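PDB 4OGG: protein DJ-1 homolog D from Arabidopsis thaliana, which belongs to the DJ-1/PfpI family and carries two tandem copies of that family's alpha/beta domain within a single chain. Local coordinates for residues Y12-E17 with A48-C53; D128-R133 with V146-K151; G189-A194 with Q219-Q224; H292-V297 with Q314-A319. One frame throughout, in Å; residues are numbered along the deposited sequence.

Interaction 1. Residues Y12-E17 with A48-C53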
loop_
_atom_site.group_PDB
_atom_site.type_symbol
_atom_site.label_atom_id
_atom_site.label_comp_id
_atom_site.label_asym_id
_atom_site.label_seq_id
_atom_site.Cartn_x
_atom_site.Cartn_y
_atom_site.Cartn_z
ATOM N N TYR C 12 10.092 -13.577 -2.612
ATOM C CA TYR C 12 10.631 -12.279 -2.236
ATOM C C TYR C 12 12.062 -12.035 -2.703
ATOM O O TYR C 12 12.816 -11.267 -2.102
ATOM C CB TYR C 12 10.460 -12.051 -0.731
ATOM C CG TYR C 12 9.008 -11.763 -0.392
ATOM C CD1 TYR C 12 8.394 -10.593 -0.844
ATOM C CD2 TYR C 12 8.237 -12.677 0.323
ATOM C CE1 TYR C 12 7.046 -10.337 -0.592
ATOM C CE2 TYR C 12 6.882 -12.432 0.579
ATOM C CZ TYR C 12 6.297 -11.262 0.118
ATOM O OH TYR C 12 4.963 -11.015 0.355
ATOM N N MET C 13 12.438 -12.700 -3.791
ATOM C CA MET C 13 13.748 -12.454 -4.379
ATOM C C MET C 13 13.544 -11.051 -4.962
ATOM O O MET C 13 12.403 -10.645 -5.201
ATOM C CB MET C 13 14.031 -13.470 -5.491
ATOM C CG MET C 13 13.006 -13.481 -6.609
ATOM S SD MET C 13 13.269 -14.848 -7.765
ATOM C CE MET C 13 11.635 -15.045 -8.411
ATOM N N GLU C 14 14.616 -10.299 -5.185
ATOM C CA GLU C 14 14.465 -8.943 -5.717
ATOM C C GLU C 14 13.994 -9.007 -7.170
ATOM O O GLU C 14 14.617 -9.662 -8.006
ATOM C CB GLU C 14 15.789 -8.182 -5.594
ATOM C CG GLU C 14 15.624 -6.709 -5.208
ATOM C CD GLU C 14 15.118 -5.835 -6.344
ATOM O OE1 GLU C 14 14.607 -4.733 -6.058
ATOM O OE2 GLU C 14 15.246 -6.228 -7.521
ATOM N N ASP C 15 12.891 -8.317 -7.457
ATOM C CA ASP C 15 12.281 -8.321 -8.787
ATOM C C ASP C 15 13.230 -8.044 -9.957
ATOM O O ASP C 15 13.225 -8.776 -10.944
ATOM C CB ASP C 15 11.098 -7.338 -8.819
ATOM C CG ASP C 15 10.047 -7.717 -9.854
ATOM O OD1 ASP C 15 10.145 -8.820 -10.437
ATOM O OD2 ASP C 15 9.113 -6.920 -10.083
ATOM N N TYR C 16 14.034 -6.990 -9.868
ATOM C CA TYR C 16 14.968 -6.697 -10.955
ATOM C C TYR C 16 16.028 -7.786 -11.088
ATOM O O TYR C 16 16.406 -8.174 -12.194
ATOM C CB TYR C 16 15.711 -5.378 -10.717
ATOM C CG TYR C 16 14.971 -4.105 -11.071
ATOM C CD1 TYR C 16 13.877 -4.111 -11.935
ATOM C CD2 TYR C 16 15.426 -2.873 -10.594
ATOM C CE1 TYR C 16 13.255 -2.920 -12.319
ATOM C CE2 TYR C 16 14.819 -1.686 -10.974
ATOM C CZ TYR C 16 13.740 -1.713 -11.832
ATOM O OH TYR C 16 13.157 -0.527 -12.212
ATOM N N GLU C 17 16.506 -8.268 -9.948
ATOM C CA GLU C 17 17.569 -9.259 -9.927
ATOM C C GLU C 17 17.232 -10.618 -10.522
ATOM O O GLU C 17 18.127 -11.412 -10.808
ATOM C CB GLU C 17 18.110 -9.362 -8.502
ATOM C CG GLU C 17 18.947 -8.135 -8.165
ATOM C CD GLU C 17 19.077 -7.860 -6.684
ATOM O OE1 GLU C 17 19.243 -8.816 -5.905
ATOM O OE2 GLU C 17 19.030 -6.672 -6.303
ATOM N N ALA C 48 10.205 -8.875 -4.395
ATOM C CA ALA C 48 10.339 -7.666 -3.595
ATOM C C ALA C 48 10.961 -6.555 -4.421
ATOM O O ALA C 48 11.827 -6.800 -5.264
ATOM C CB ALA C 48 11.209 -7.941 -2.374
ATOM N N VAL C 49 10.494 -5.335 -4.189
ATOM C CA VAL C 49 11.041 -4.159 -4.853
ATOM C C VAL C 49 11.881 -3.502 -3.767
ATOM O O VAL C 49 11.342 -3.050 -2.757
ATOM C CB VAL C 49 9.933 -3.166 -5.290
ATOM C CG1 VAL C 49 10.568 -1.852 -5.756
ATOM C CG2 VAL C 49 9.096 -3.765 -6.410
ATOM N N HIS C 50 13.196 -3.492 -3.948
ATOM C CA HIS C 50 14.087 -2.872 -2.976
ATOM C C HIS C 50 14.629 -1.600 -3.592
ATOM O O HIS C 50 15.486 -1.628 -4.476
ATOM C CB HIS C 50 15.214 -3.832 -2.592
ATOM C CG HIS C 50 14.769 -4.923 -1.667
ATOM N ND1 HIS C 50 15.608 -5.928 -1.234
ATOM C CD2 HIS C 50 13.577 -5.142 -1.063
ATOM C CE1 HIS C 50 14.951 -6.716 -0.400
ATOM N NE2 HIS C 50 13.717 -6.261 -0.280
ATOM N N ASP C 51 14.095 -0.480 -3.117
ATOM C CA ASP C 51 14.461 0.827 -3.628
ATOM C C ASP C 51 15.307 1.603 -2.629
ATOM O O ASP C 51 15.116 1.494 -1.418
ATOM C CB ASP C 51 13.190 1.612 -3.950
ATOM C CG ASP C 51 13.344 2.504 -5.159
ATOM O OD1 ASP C 51 12.403 3.270 -5.453
ATOM O OD2 ASP C 51 14.400 2.434 -5.818
ATOM N N PHE C 52 16.234 2.393 -3.154
ATOM C CA PHE C 52 17.123 3.204 -2.332
ATOM C C PHE C 52 16.648 4.651 -2.372
ATOM O O PHE C 52 17.233 5.501 -3.045
ATOM C CB PHE C 52 18.548 3.084 -2.865
ATOM C CG PHE C 52 19.015 1.664 -2.995
ATOM C CD1 PHE C 52 19.322 0.913 -1.864
ATOM C CD2 PHE C 52 19.102 1.060 -4.246
ATOM C CE1 PHE C 52 19.706 -0.423 -1.975
ATOM C CE2 PHE C 52 19.483 -0.276 -4.370
ATOM C CZ PHE C 52 19.787 -1.019 -3.231
ATOM N N CYS C 53 15.575 4.919 -1.638
ATOM C CA CYS C 53 14.983 6.247 -1.587
ATOM C C CYS C 53 15.838 7.246 -0.814
ATOM O O CYS C 53 16.558 8.048 -1.414
ATOM C CB CYS C 53 13.587 6.147 -0.974
ATOM S SG CYS C 53 12.551 4.911 -1.808
#

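Interaction 2. Residues D128-R133 with V146-K151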
loop_
_atom_site.group_PDB
_atom_site.type_symbol
_atom_site.label_atom_id
_atom_site.label_comp_id
_atom_site.label_asym_id
_atom_site.label_seq_id
_atom_site.Cartn_x
_atom_site.Cartn_y
_atom_site.Cartn_z
ATOM N N ASP C 128 29.407 -23.028 1.831
ATOM C CA ASP C 128 30.835 -23.023 2.142
ATOM C C ASP C 128 31.655 -23.120 0.858
ATOM O O ASP C 128 32.554 -23.955 0.738
ATOM C CB ASP C 128 31.168 -24.186 3.083
ATOM C CG ASP C 128 32.603 -24.149 3.578
ATOM O OD1 ASP C 128 33.097 -23.050 3.908
ATOM O OD2 ASP C 128 33.232 -25.227 3.653
ATOM N N THR C 129 31.342 -22.252 -0.097
ATOM C CA THR C 129 32.037 -22.246 -1.377
ATOM C C THR C 129 32.768 -20.939 -1.667
ATOM O O THR C 129 33.084 -20.651 -2.820
ATOM C CB THR C 129 31.052 -22.516 -2.536
ATOM O OG1 THR C 129 30.047 -21.492 -2.561
ATOM C CG2 THR C 129 30.377 -23.870 -2.359
ATOM N N VAL C 130 33.047 -20.153 -0.629
ATOM C CA VAL C 130 33.735 -18.877 -0.820
ATOM C C VAL C 130 35.071 -18.789 -0.089
ATOM O O VAL C 130 35.737 -17.756 -0.131
ATOM C CB VAL C 130 32.862 -17.691 -0.350
ATOM C CG1 VAL C 130 31.531 -17.695 -1.089
ATOM C CG2 VAL C 130 32.646 -17.770 1.156
ATOM N N ASN C 131 35.459 -19.871 0.577
ATOM C CA ASN C 131 36.709 -19.894 1.327
ATOM C C ASN C 131 37.882 -19.525 0.420
ATOM O O ASN C 131 38.159 -20.220 -0.554
ATOM C CB ASN C 131 36.938 -21.282 1.925
ATOM C CG ASN C 131 37.860 -21.254 3.133
ATOM O OD1 ASN C 131 38.782 -20.443 3.211
ATOM N ND2 ASN C 131 37.619 -22.157 4.079
ATOM N N GLY C 132 38.555 -18.425 0.744
ATOM C CA GLY C 132 39.696 -17.983 -0.041
ATOM C C GLY C 132 39.360 -17.381 -1.394
ATOM O O GLY C 132 40.255 -17.120 -2.200
ATOM N N ARG C 133 38.074 -17.152 -1.645
ATOM C CA ARG C 133 37.622 -16.587 -2.912
ATOM C C ARG C 133 37.369 -15.086 -2.815
ATOM O O ARG C 133 36.778 -14.611 -1.845
ATOM C CB ARG C 133 36.328 -17.277 -3.357
ATOM C CG ARG C 133 36.473 -18.757 -3.663
ATOM C CD ARG C 133 37.057 -18.972 -5.045
ATOM N NE ARG C 133 36.031 -19.184 -6.061
ATOM C CZ ARG C 133 35.236 -20.249 -6.107
ATOM N NH1 ARG C 133 35.345 -21.202 -5.190
ATOM N NH2 ARG C 133 34.337 -20.365 -7.075
ATOM N N VAL C 146 33.041 -12.975 5.216
ATOM C CA VAL C 146 34.343 -12.944 5.868
ATOM C C VAL C 146 34.423 -14.140 6.813
ATOM O O VAL C 146 35.439 -14.829 6.877
ATOM C CB VAL C 146 34.528 -11.631 6.665
ATOM C CG1 VAL C 146 35.766 -11.720 7.550
ATOM C CG2 VAL C 146 34.654 -10.463 5.698
ATOM N N ALA C 147 33.335 -14.385 7.537
ATOM C CA ALA C 147 33.279 -15.500 8.477
ATOM C C ALA C 147 33.446 -16.832 7.752
ATOM O O ALA C 147 33.956 -17.800 8.322
ATOM C CB ALA C 147 31.955 -15.481 9.228
ATOM N N ALA C 148 33.016 -16.871 6.493
ATOM C CA ALA C 148 33.106 -18.082 5.686
ATOM C C ALA C 148 34.452 -18.216 4.977
ATOM O O ALA C 148 34.624 -19.084 4.120
ATOM C CB ALA C 148 31.969 -18.118 4.668
ATOM N N GLY C 149 35.398 -17.346 5.328
ATOM C CA GLY C 149 36.729 -17.406 4.741
ATOM C C GLY C 149 36.956 -16.661 3.438
ATOM O O GLY C 149 38.017 -16.783 2.825
ATOM N N ALA C 150 35.975 -15.875 3.013
ATOM C CA ALA C 150 36.094 -15.133 1.767
ATOM C C ALA C 150 37.056 -13.956 1.844
ATOM O O ALA C 150 37.295 -13.395 2.916
ATOM C CB ALA C 150 34.720 -14.637 1.330
ATOM N N LYS C 151 37.626 -13.606 0.695
ATOM C CA LYS C 151 38.506 -12.453 0.600
ATOM C C LYS C 151 37.511 -11.375 0.199
ATOM O O LYS C 151 37.298 -11.097 -0.982
ATOM C CB LYS C 151 39.562 -12.667 -0.481
ATOM C CG LYS C 151 40.508 -13.815 -0.158
ATOM C CD LYS C 151 41.708 -13.825 -1.085
ATOM C CE LYS C 151 42.742 -14.839 -0.622
ATOM N NZ LYS C 151 44.030 -14.678 -1.355
HETATM O O HOH W 1 33.252 -20.888 2.295
#

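Interaction 3. Residues G189-A194 with Q219-Q224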
loop_
_atom_site.group_PDB
_atom_site.type_symbol
_atom_site.label_atom_id
_atom_site.label_comp_id
_atom_site.label_asym_id
_atom_site.label_seq_id
_atom_site.Cartn_x
_atom_site.Cartn_y
_atom_site.Cartn_z
ATOM N N GLY C 189 30.965 -16.512 -24.206
ATOM C CA GLY C 189 30.385 -15.571 -25.144
ATOM C C GLY C 189 31.291 -14.433 -25.580
ATOM O O GLY C 189 32.054 -13.876 -24.789
ATOM N N LYS C 190 31.204 -14.100 -26.862
ATOM C CA LYS C 190 31.977 -13.012 -27.441
ATOM C C LYS C 190 30.961 -12.013 -27.984
ATOM O O LYS C 190 30.077 -12.384 -28.756
ATOM C CB LYS C 190 32.858 -13.532 -28.580
ATOM C CG LYS C 190 33.614 -12.444 -29.328
ATOM C CD LYS C 190 34.623 -11.749 -28.424
ATOM C CE LYS C 190 35.349 -10.631 -29.158
ATOM N NZ LYS C 190 34.419 -9.542 -29.570
ATOM N N ILE C 191 31.086 -10.756 -27.571
ATOM C CA ILE C 191 30.170 -9.709 -28.003
ATOM C C ILE C 191 30.823 -8.827 -29.061
ATOM O O ILE C 191 31.946 -8.358 -28.881
ATOM C CB ILE C 191 29.752 -8.815 -26.814
ATOM C CG1 ILE C 191 29.153 -9.681 -25.703
ATOM C CG2 ILE C 191 28.754 -7.760 -27.278
ATOM C CD1 ILE C 191 28.938 -8.942 -24.397
ATOM N N THR C 192 30.113 -8.600 -30.160
ATOM C CA THR C 192 30.626 -7.770 -31.242
ATOM C C THR C 192 29.599 -6.750 -31.709
ATOM O O THR C 192 28.393 -6.973 -31.594
ATOM C CB THR C 192 31.038 -8.625 -32.457
ATOM O OG1 THR C 192 29.942 -9.458 -32.850
ATOM C CG2 THR C 192 32.237 -9.495 -32.119
ATOM N N GLY C 193 30.097 -5.632 -32.237
ATOM C CA GLY C 193 29.240 -4.576 -32.748
ATOM C C GLY C 193 28.443 -3.817 -31.701
ATOM O O GLY C 193 27.429 -3.198 -32.028
ATOM N N ALA C 194 28.909 -3.843 -30.455
ATOM C CA ALA C 194 28.212 -3.171 -29.361
ATOM C C ALA C 194 28.589 -1.705 -29.162
ATOM O O ALA C 194 28.151 -1.074 -28.198
ATOM C CB ALA C 194 28.428 -3.942 -28.063
ATOM N N GLN C 219 23.098 -2.103 -21.949
ATOM C CA GLN C 219 24.327 -1.677 -21.289
ATOM C C GLN C 219 25.233 -2.885 -21.065
ATOM O O GLN C 219 26.458 -2.764 -21.081
ATOM C CB GLN C 219 24.034 -1.040 -19.931
ATOM C CG GLN C 219 23.398 0.338 -19.989
ATOM C CD GLN C 219 23.168 0.906 -18.606
ATOM O OE1 GLN C 219 22.567 0.252 -17.751
ATOM N NE2 GLN C 219 23.644 2.126 -18.374
ATOM N N ALA C 220 24.627 -4.050 -20.843
ATOM C CA ALA C 220 25.398 -5.269 -20.603
ATOM C C ALA C 220 26.212 -5.671 -21.829
ATOM O O ALA C 220 27.280 -6.278 -21.708
ATOM C CB ALA C 220 24.472 -6.404 -20.205
ATOM N N LEU C 221 25.696 -5.334 -23.006
ATOM C CA LEU C 221 26.368 -5.647 -24.260
ATOM C C LEU C 221 27.554 -4.709 -24.464
ATOM O O LEU C 221 28.469 -5.013 -25.227
ATOM C CB LEU C 221 25.389 -5.512 -25.431
ATOM C CG LEU C 221 24.249 -6.532 -25.496
ATOM C CD1 LEU C 221 23.193 -6.071 -26.483
ATOM C CD2 LEU C 221 24.800 -7.892 -25.894
ATOM N N GLY C 222 27.530 -3.570 -23.776
ATOM C CA GLY C 222 28.610 -2.608 -23.899
ATOM C C GLY C 222 28.185 -1.288 -24.518
ATOM O O GLY C 222 29.012 -0.398 -24.730
ATOM N N CYS C 223 26.894 -1.152 -24.801
ATOM C CA CYS C 223 26.362 0.066 -25.407
ATOM C C CYS C 223 26.297 1.226 -24.422
ATOM O O CYS C 223 26.193 1.028 -23.210
ATOM C CB CYS C 223 24.946 -0.177 -25.946
ATOM S SG CYS C 223 24.760 -1.535 -27.119
ATOM N N GLN C 224 26.371 2.442 -24.953
ATOM C CA GLN C 224 26.254 3.634 -24.124
ATOM C C GLN C 224 24.760 3.919 -24.186
ATOM O O GLN C 224 24.215 4.155 -25.265
ATOM C CB GLN C 224 27.040 4.801 -24.730
ATOM C CG GLN C 224 26.837 6.134 -24.013
ATOM C CD GLN C 224 27.166 6.067 -22.533
ATOM O OE1 GLN C 224 28.235 5.598 -22.143
ATOM N NE2 GLN C 224 26.250 6.548 -21.700
#

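Interaction 4. Residues H292-V297 with Q314-A319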
loop_
_atom_site.group_PDB
_atom_site.type_symbol
_atom_site.label_atom_id
_atom_site.label_comp_id
_atom_site.label_asym_id
_atom_site.label_seq_id
_atom_site.Cartn_x
_atom_site.Cartn_y
_atom_site.Cartn_z
ATOM N N HIS C 292 8.404 18.263 -28.580
ATOM C CA HIS C 292 9.837 18.008 -28.654
ATOM C C HIS C 292 10.105 16.511 -28.740
ATOM O O HIS C 292 11.025 16.072 -29.430
ATOM C CB HIS C 292 10.542 18.606 -27.435
ATOM C CG HIS C 292 10.409 20.094 -27.334
ATOM N ND1 HIS C 292 10.917 20.818 -26.277
ATOM C CD2 HIS C 292 9.824 20.996 -28.159
ATOM C CE1 HIS C 292 10.649 22.099 -26.453
ATOM N NE2 HIS C 292 9.986 22.235 -27.587
ATOM N N VAL C 293 9.289 15.727 -28.041
ATOM C CA VAL C 293 9.435 14.277 -28.054
ATOM C C VAL C 293 9.067 13.737 -29.431
ATOM O O VAL C 293 9.746 12.861 -29.968
ATOM C CB VAL C 293 8.522 13.613 -26.997
ATOM C CG1 VAL C 293 8.512 12.102 -27.186
ATOM C CG2 VAL C 293 9.008 13.965 -25.601
ATOM N N LEU C 294 7.986 14.263 -29.998
ATOM C CA LEU C 294 7.537 13.828 -31.311
ATOM C C LEU C 294 8.596 14.126 -32.369
ATOM O O LEU C 294 8.802 13.341 -33.294
ATOM C CB LEU C 294 6.222 14.522 -31.674
ATOM C CG LEU C 294 5.052 14.285 -30.712
ATOM C CD1 LEU C 294 3.822 15.021 -31.214
ATOM C CD2 LEU C 294 4.771 12.798 -30.599
ATOM N N ASN C 295 9.269 15.263 -32.221
ATOM C CA ASN C 295 10.312 15.672 -33.160
ATOM C C ASN C 295 11.461 14.667 -33.172
ATOM O O ASN C 295 12.002 14.342 -34.230
ATOM C CB ASN C 295 10.845 17.060 -32.787
ATOM C CG ASN C 295 9.868 18.174 -33.122
ATOM O OD1 ASN C 295 10.035 19.312 -32.679
ATOM N ND2 ASN C 295 8.853 17.856 -33.916
ATOM N N ILE C 296 11.827 14.175 -31.992
ATOM C CA ILE C 296 12.908 13.201 -31.865
ATOM C C ILE C 296 12.532 11.903 -32.573
ATOM O O ILE C 296 13.355 11.297 -33.257
ATOM C CB ILE C 296 13.212 12.907 -30.382
ATOM C CG1 ILE C 296 13.733 14.175 -29.702
ATOM C CG2 ILE C 296 14.230 11.779 -30.267
ATOM C CD1 ILE C 296 13.877 14.058 -28.204
ATOM N N VAL C 297 11.283 11.484 -32.411
ATOM C CA VAL C 297 10.805 10.264 -33.046
ATOM C C VAL C 297 10.810 10.392 -34.569
ATOM O O VAL C 297 11.229 9.476 -35.277
ATOM C CB VAL C 297 9.377 9.923 -32.580
ATOM C CG1 VAL C 297 8.847 8.728 -33.357
ATOM C CG2 VAL C 297 9.380 9.622 -31.088
ATOM N N GLN C 314 4.051 2.730 -28.153
ATOM C CA GLN C 314 3.554 3.011 -29.492
ATOM C C GLN C 314 2.606 4.213 -29.580
ATOM O O GLN C 314 2.338 4.716 -30.671
ATOM C CB GLN C 314 2.881 1.758 -30.065
ATOM C CG GLN C 314 3.860 0.688 -30.585
ATOM C CD GLN C 314 4.490 -0.176 -29.492
ATOM O OE1 GLN C 314 4.490 -1.406 -29.589
ATOM N NE2 GLN C 314 5.039 0.456 -28.464
ATOM N N GLN C 315 2.103 4.674 -28.439
ATOM C CA GLN C 315 1.210 5.829 -28.430
ATOM C C GLN C 315 1.964 7.056 -28.932
ATOM O O GLN C 315 1.390 7.929 -29.578
ATOM C CB GLN C 315 0.684 6.096 -27.014
ATOM C CG GLN C 315 -0.244 5.019 -26.481
ATOM C CD GLN C 315 -0.674 5.280 -25.050
ATOM O OE1 GLN C 315 0.160 5.477 -24.170
ATOM N NE2 GLN C 315 -1.981 5.272 -24.810
ATOM N N ILE C 316 3.255 7.115 -28.630
ATOM C CA ILE C 316 4.087 8.233 -29.062
ATOM C C ILE C 316 4.311 8.192 -30.572
ATOM O O ILE C 316 4.255 9.224 -31.246
ATOM C CB ILE C 316 5.454 8.210 -28.344
ATOM C CG1 ILE C 316 5.249 8.368 -26.836
ATOM C CG2 ILE C 316 6.341 9.327 -28.876
ATOM C CD1 ILE C 316 6.514 8.166 -26.021
ATOM N N LEU C 317 4.559 6.998 -31.100
ATOM C CA LEU C 317 4.783 6.829 -32.531
ATOM C C LEU C 317 3.527 7.221 -33.302
ATOM O O LEU C 317 3.599 7.886 -34.336
ATOM C CB LEU C 317 5.148 5.375 -32.843
ATOM C CG LEU C 317 6.371 4.805 -32.115
ATOM C CD1 LEU C 317 6.683 3.420 -32.666
ATOM C CD2 LEU C 317 7.567 5.723 -32.300
ATOM N N ALA C 318 2.376 6.802 -32.786
ATOM C CA ALA C 318 1.097 7.111 -33.410
ATOM C C ALA C 318 0.871 8.620 -33.437
ATOM O O ALA C 318 0.439 9.176 -34.449
ATOM C CB ALA C 318 -0.030 6.424 -32.648
ATOM N N ALA C 319 1.170 9.281 -32.323
ATOM C CA ALA C 319 0.990 10.724 -32.226
ATOM C C ALA C 319 1.954 11.452 -33.160
ATOM O O ALA C 319 1.655 12.541 -33.657
ATOM C CB ALA C 319 1.205 11.182 -30.785
#

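Interaction 1. Residues Y12-E17 with A48-C53
Glu14 and Ala48 face each other as the one bridge of a short parallel strand pairing, their CA atoms 4.8 Å apart. Two backbone hydrogen bonds frame it. Ala48 N donates to Met13 O at 2.9 Å, and Asp15 N donates back to Ala48 O at the same length and almost straight (174°). Between the two bonds, Glu14 CA makes a CA-H...O contact of 3.4 Å with Ala48 O.

The one side-chain hydrogen bond across the segments uses the Glu14 carboxylate. Bent at chi2 (-74°), the chain leads OE1 past the Ala48 carbonyl to His50 N, 2.8 Å away, which meets OE1 on its anti side, 17° out of the carboxylate plane. His257 NE2 also hydrogen-bonds to OE1. On the syn side of OE2 sits Tyr16 N, with OE2 2.7 Å from it; Glu17 N adds a weaker bond. Glu14 is therefore the N-cap of helix 15-27.

Apolar contact is slight: Ala48 CB lies at the edge of the Tyr12 ring, near its plane, 4.2 Å from CD1. His50 CB is in van der Waals contact with Glu14 CG, the two side chains running in opposite directions. The imidazole nitrogens bond outside the segments, NE2 to Glu60 OE1 and ND1 to the modified cysteine at position 118. Asp15, likewise, reaches Tyr209 OH and His64 ND1.

One buried carboxylate thus joins strand 44-51 to a helix start. Gripped through both oxygens, its plane should have little freedom to rotate, and it holds the backbone N of the histidine whose ring is hydrogen-bonded to the modified cysteine.

Interaction 2. Residues D128-R133 with V146-K151
Val130 carries CG1 anti to its carbonyl carbon (chi1 -57°), which leaves CG2 in the cleft between backbone N and carbonyl and turns it onto two methyls of the facing segment. CG2 is 3.6 Å from Ala148 CB and 3.8 Å from Ala150 CB, making the apolar heart of the contact; Leu145 packs beside it. Lys151 is extended beyond CG and lays its CG, CD and CE alongside the Gly132 carbonyl oxygen.

Backbone bonds hold the rest. Gly132 N donates to Gly149 O at 2.7 Å; the N-H points well at the oxygen (169°), yet the donor stands above the carbonyl plane, 52° out of it. Further along, Lys151 N reaches Arg133 O at 2.9 Å, again from above the carbonyl. Ala150 CA adds a CA-H...O contact of 3.3 Å to Val130 O, an oxygen already engaged by Arg133 N.

At the other end a water bridges the two segments. It donates to Asp128 OD1 at 2.7 Å and to Ala148 O at 2.9 Å, and accepts from Val130 N at 3.0 Å, tying the carboxylate and both backbones together.

Leu340 of the second subunit packs on Ala147 and Ala148, so this outlying corner also borders a subunit contact.

The geometry joins three recognised elements: a type II turn from Val130 to Arg133 with Gly132 at its positive-phi position, and two Schellman motifs, ending helix 121-126 at Asp128 and helix 142-147 at Gly149. Both segments run on into strands 134-135 and 151-152, where a backbone hydrogen bond links Lys151 with Cys135.

Interaction 3. Residues G189-A194 with Q219-Q224
Ile191 and Ala194 bring their methyl groups against the carbonyl oxygen of Leu221, and this is the tight half of the contact. Ile191 CG2 is 3.4 Å from Leu221 O, and Ala194 CB approaches the same oxygen to 3.0 Å, unusually short for a carbon-oxygen contact. The isoleucine is placed by its first torsion: with CG1 opposite the carbonyl carbon (chi1 -56°), CG2 stands anti to the backbone N and points into the contact, while CD1 reaches toward Ala220 O at 4.1 Å. The Ile191 and Leu221 side chains cross at about a right angle and meet only lightly, CG2 to CD2 being 4.2 Å. Leu221 also touches Phe28, Ile382 and Val384.

The other half is looser. Ala194 O lies 3.5 Å from Cys223 CA, a CA-H...O contact bent to 131° at the hydrogen, and Ala194 CB is 4.5 Å from Cys223 SG. Gly222, exposed to solvent, adds little to the contact. It is the positive-phi residue of a Schellman motif, its N bonded to Gln219 O at 3.0 Å, which ends helix 208-221 and turns the chain toward strand 224-228.

No clear hydrogen bond spans the two segments. The chain following strand 189-192 is seated on the helix end by methyl-to-carbonyl packing and a CA-H...O contact, so the association probably rests mainly on close packing.

Interaction 4. Residues H292-V297 with Q314-A319
Val293, Leu294 and Val297 meet Ile316, Leu317 and Ala319 where two helix segments cross almost perpendicularly: their axes come within 9.5 Å, with a signed crossing angle of -86°. Ile316 CG2 is the pivot. Standing anti to the backbone N, this methyl lies 3.9 Å from Val293 CG1 and 3.8 Å from Val297 CG2, one helical turn apart on the partner. Val293 crosses Ile316 at about a right angle, Val297 more slantwise.

Val297 uses both branches. Its CG1, trans to the backbone N (chi1 174°), presses on Leu317 CD2 at 3.4 Å, tighter than ordinary van der Waals contact, and those two side chains also cross nearly at right angles. Leu317 leaves its own helix away from the partner, so it is CD2, at the far end, that makes the touch.

On the other flank Leu294 brings CD2 over the backbone, 3.7 Å from Ile316 O, and meets Ala319 CB at 3.9 Å. That one methyl therefore rests against both a side chain and the backbone.

Beneath lies the central sheet: Leu276 of strand 275-278 touches Val297, and Ile278 touches both Ile316 and Leu317; Leu287 packs on Ile316 as well.

With no hydrogen bond between the segments, cohesion here rests on branched aliphatic groups burying one another, and the contact joins helices 291-302 and 314-320 to each other on the sheet of the second family domain.

How the interactions relate
From the N terminus the four contacts follow in series, none nesting in or crossing another. Interaction 1 closes a loop of 30 residues that holds the rest of helix 15-27 and strand 30-35. Interaction 2 then closes a short loop through strand 134-135 and helix 142-147 at the rim of the same family domain, its centre 26 Å from the first. Interaction 3 seats strand 189-192 and the residues just after it on the end of helix 208-221, spanning strand 197-201. Interaction 4 closes a loop through strand 307-309 within the second domain. Interactions 2 and 4 lie on opposite sides of the chain's centre, with centres 52 Å apart.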